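Local coordinates for protein intron-associated endonuclease 1 (Enterobacteria phage T4, PDB 1MK0) that probably cleaves DNA through its GIY-YIG catalytic domain, as an endonuclease that is associated with a phage intron, at residues Ile5-Thr11 / Val55-Leu61. The protein carries 1 engineered substitution. Sequence-based numbering, arbitrary orientation.
Sequences IYQIKNT and VFECSIL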
loop_
_atom_site.group_PDB
_atom_site.type_symbol
_atom_site.label_atom_id
_atom_site.label_comp_id
_atom_site.label_asym_id
_atom_site.label_seq_id
_atom_site.Cartn_x
_atom_site.Cartn_y
_atom_site.Cartn_z
ATOM N N ILE A 5 8.607 -2.269 3.345
ATOM C CA ILE A 5 7.167 -2.474 3.358
ATOM C C ILE A 5 6.508 -1.275 4.020
ATOM O O ILE A 5 7.012 -0.744 5.013
ATOM C CB ILE A 5 6.802 -3.743 4.156
ATOM C CG1 ILE A 5 7.658 -4.925 3.685
ATOM C CG2 ILE A 5 5.317 -4.046 4.003
ATOM C CD1 ILE A 5 7.518 -5.246 2.211
ATOM N N TYR A 6 5.375 -0.851 3.476
ATOM C CA TYR A 6 4.668 0.298 4.020
ATOM C C TYR A 6 3.170 0.049 4.089
ATOM O O TYR A 6 2.664 -0.937 3.557
ATOM C CB TYR A 6 4.928 1.520 3.134
ATOM C CG TYR A 6 4.390 1.352 1.729
ATOM C CD1 TYR A 6 3.039 1.572 1.446
ATOM C CD2 TYR A 6 5.215 0.911 0.698
ATOM C CE1 TYR A 6 2.527 1.353 0.175
ATOM C CE2 TYR A 6 4.712 0.685 -0.577
ATOM C CZ TYR A 6 3.368 0.907 -0.831
ATOM O OH TYR A 6 2.869 0.665 -2.081
ATOM N N GLN A 7 2.466 0.955 4.756
ATOM C CA GLN A 7 1.019 0.873 4.839
ATOM C C GLN A 7 0.458 2.250 4.503
ATOM O O GLN A 7 1.087 3.275 4.783
ATOM C CB GLN A 7 0.553 0.462 6.244
ATOM C CG GLN A 7 0.858 1.479 7.340
ATOM C CD GLN A 7 0.245 1.112 8.685
ATOM O OE1 GLN A 7 0.489 1.780 9.692
ATOM N NE2 GLN A 7 -0.555 0.056 8.707
ATOM N N ILE A 8 -0.703 2.262 3.856
ATOM C CA ILE A 8 -1.403 3.496 3.523
ATOM C C ILE A 8 -2.704 3.307 4.285
ATOM O O ILE A 8 -3.492 2.421 3.961
ATOM C CB ILE A 8 -1.686 3.620 2.010
ATOM C CG1 ILE A 8 -0.361 3.714 1.246
ATOM C CG2 ILE A 8 -2.546 4.859 1.739
ATOM C CD1 ILE A 8 -0.514 3.831 -0.259
ATOM N N LYS A 9 -2.914 4.119 5.316
ATOM C CA LYS A 9 -4.098 3.981 6.156
ATOM C C LYS A 9 -5.134 5.090 6.021
ATOM O O LYS A 9 -4.810 6.276 6.055
ATOM C CB LYS A 9 -3.660 3.861 7.622
ATOM C CG LYS A 9 -4.804 3.704 8.615
ATOM C CD LYS A 9 -4.294 3.334 10.008
ATOM C CE LYS A 9 -3.375 4.400 10.583
ATOM N NZ LYS A 9 -2.933 4.076 11.971
ATOM N N ASN A 10 -6.388 4.684 5.862
ATOM C CA ASN A 10 -7.490 5.628 5.747
ATOM C C ASN A 10 -7.746 6.135 7.168
ATOM O O ASN A 10 -8.058 5.349 8.061
ATOM C CB ASN A 10 -8.724 4.908 5.206
ATOM C CG ASN A 10 -9.880 5.848 4.938
ATOM O OD1 ASN A 10 -10.175 6.730 5.741
ATOM N ND2 ASN A 10 -10.545 5.657 3.808
ATOM N N THR A 11 -7.606 7.440 7.379
ATOM C CA THR A 11 -7.801 8.011 8.711
ATOM C C THR A 11 -9.256 8.052 9.169
ATOM O O THR A 11 -9.536 8.363 10.330
ATOM C CB THR A 11 -7.213 9.438 8.802
ATOM O OG1 THR A 11 -7.889 10.302 7.881
ATOM C CG2 THR A 11 -5.729 9.418 8.473
ATOM N N VAL A 55 -7.472 11.145 2.268
ATOM C CA VAL A 55 -7.675 11.188 3.711
ATOM C C VAL A 55 -6.778 10.109 4.314
ATOM O O VAL A 55 -7.042 9.603 5.402
ATOM C CB VAL A 55 -9.148 10.883 4.087
ATOM C CG1 VAL A 55 -10.041 12.024 3.630
ATOM C CG2 VAL A 55 -9.598 9.574 3.446
ATOM N N PHE A 56 -5.709 9.771 3.597
ATOM C CA PHE A 56 -4.795 8.723 4.039
ATOM C C PHE A 56 -3.506 9.190 4.698
ATOM O O PHE A 56 -3.064 10.325 4.514
ATOM C CB PHE A 56 -4.433 7.816 2.857
ATOM C CG PHE A 56 -5.624 7.229 2.160
ATOM C CD1 PHE A 56 -6.316 7.962 1.202
ATOM C CD2 PHE A 56 -6.079 5.957 2.488
ATOM C CE1 PHE A 56 -7.449 7.437 0.582
ATOM C CE2 PHE A 56 -7.212 5.425 1.873
ATOM C CZ PHE A 56 -7.898 6.168 0.920
ATOM N N GLU A 57 -2.915 8.275 5.464
ATOM C CA GLU A 57 -1.651 8.488 6.155
ATOM C C GLU A 57 -0.719 7.353 5.752
ATOM O O GLU A 57 -1.070 6.181 5.888
ATOM C CB GLU A 57 -1.836 8.447 7.671
ATOM C CG GLU A 57 -2.226 9.760 8.309
ATOM C CD GLU A 57 -2.198 9.685 9.825
ATOM O OE1 GLU A 57 -1.141 9.313 10.382
ATOM O OE2 GLU A 57 -3.226 9.997 10.461
ATOM N N CYS A 58 0.461 7.705 5.257
ATOM C CA CYS A 58 1.440 6.709 4.841
ATOM C C CYS A 58 2.512 6.546 5.910
ATOM O O CYS A 58 3.035 7.532 6.427
ATOM C CB CYS A 58 2.103 7.132 3.527
ATOM S SG CYS A 58 0.980 7.314 2.121
ATOM N N SER A 59 2.835 5.302 6.247
ATOM C CA SER A 59 3.870 5.037 7.239
ATOM C C SER A 59 4.660 3.794 6.856
ATOM O O SER A 59 4.172 2.933 6.126
ATOM C CB SER A 59 3.258 4.868 8.635
ATOM O OG SER A 59 2.319 3.814 8.677
ATOM N N ILE A 60 5.892 3.714 7.340
ATOM C CA ILE A 60 6.755 2.579 7.051
ATOM C C ILE A 60 6.494 1.465 8.051
ATOM O O ILE A 60 6.399 1.712 9.253
ATOM C CB ILE A 60 8.243 2.978 7.151
ATOM C CG1 ILE A 60 8.571 4.025 6.086
ATOM C CG2 ILE A 60 9.128 1.749 7.003
ATOM C CD1 ILE A 60 9.953 4.632 6.228
ATOM N N LEU A 61 6.361 0.240 7.553
ATOM C CA LEU A 61 6.154 -0.902 8.432
ATOM C C LEU A 61 7.515 -1.525 8.711
ATOM O O LEU A 61 7.839 -1.845 9.853
ATOM C CB LEU A 61 5.233 -1.936 7.776
ATOM C CG LEU A 61 3.768 -1.538 7.560
ATOM C CD1 LEU A 61 3.037 -2.677 6.879
ATOM C CD2 LEU A 61 3.112 -1.208 8.888
#
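In the three-stranded antiparallel sheet of the GIY-YIG domain, central strand 4-10 pairs with outer strand 56-63, and Gln-7 with Ser-59 and Lys-9 with Glu-57 form its hydrogen-bonded pairs. The Lys-9 N to Glu-57 O bond is 2.8 Å long and almost straight at hydrogen (178°). Where the pairing ends, Val-55 O accepts two bonds from one residue: Thr-11 N at 3.0 Å and Thr-11 OG1 at 2.7 Å. Threonine suits this place because one carbon carries both hydroxyl and methyl: with chi1 at 62° OG1 shares that oxygen with the residue's own N-H, while CG2 meets Glu-57 CG at 3.5 Å.

Tyr-6, Ile-8, Asn-10, Phe-56, Cys-58 and Ile-60 share one face. Ile-8, branched at CB, meets two neighbours there, CG2 resting against Phe-56 CB (3.7 Å) and CG1 against Cys-58 SG. Beyond them Asn-10 CB touches Phe-56 CE2 at 3.7 Å, the amide plane turned 64° from the ring. An amide offers both acceptor and donor: Asn-10 OD1 accepts a hydrogen bond from Leu-12 N, and ND2 hydrogen-bonds Tyr-89 OH. Tyr-6 leads away from the outer strand, its OH hydrogen-bonded to His-31 NE2.

At the corner where the outer strand turns, Leu-61 reaches back over strand 4-10, its CD2 3.7 Å from Gln-7 CD; its apolar fork also packs on Trp-78 of helix 68-81. Backbone bonds thus fix the register, Tyr-6, Ile-8, Cys-58 and Ile-60 contact helix 24-37, and Asn-10 and Tyr-6 satisfy their polar ends beyond the two strands.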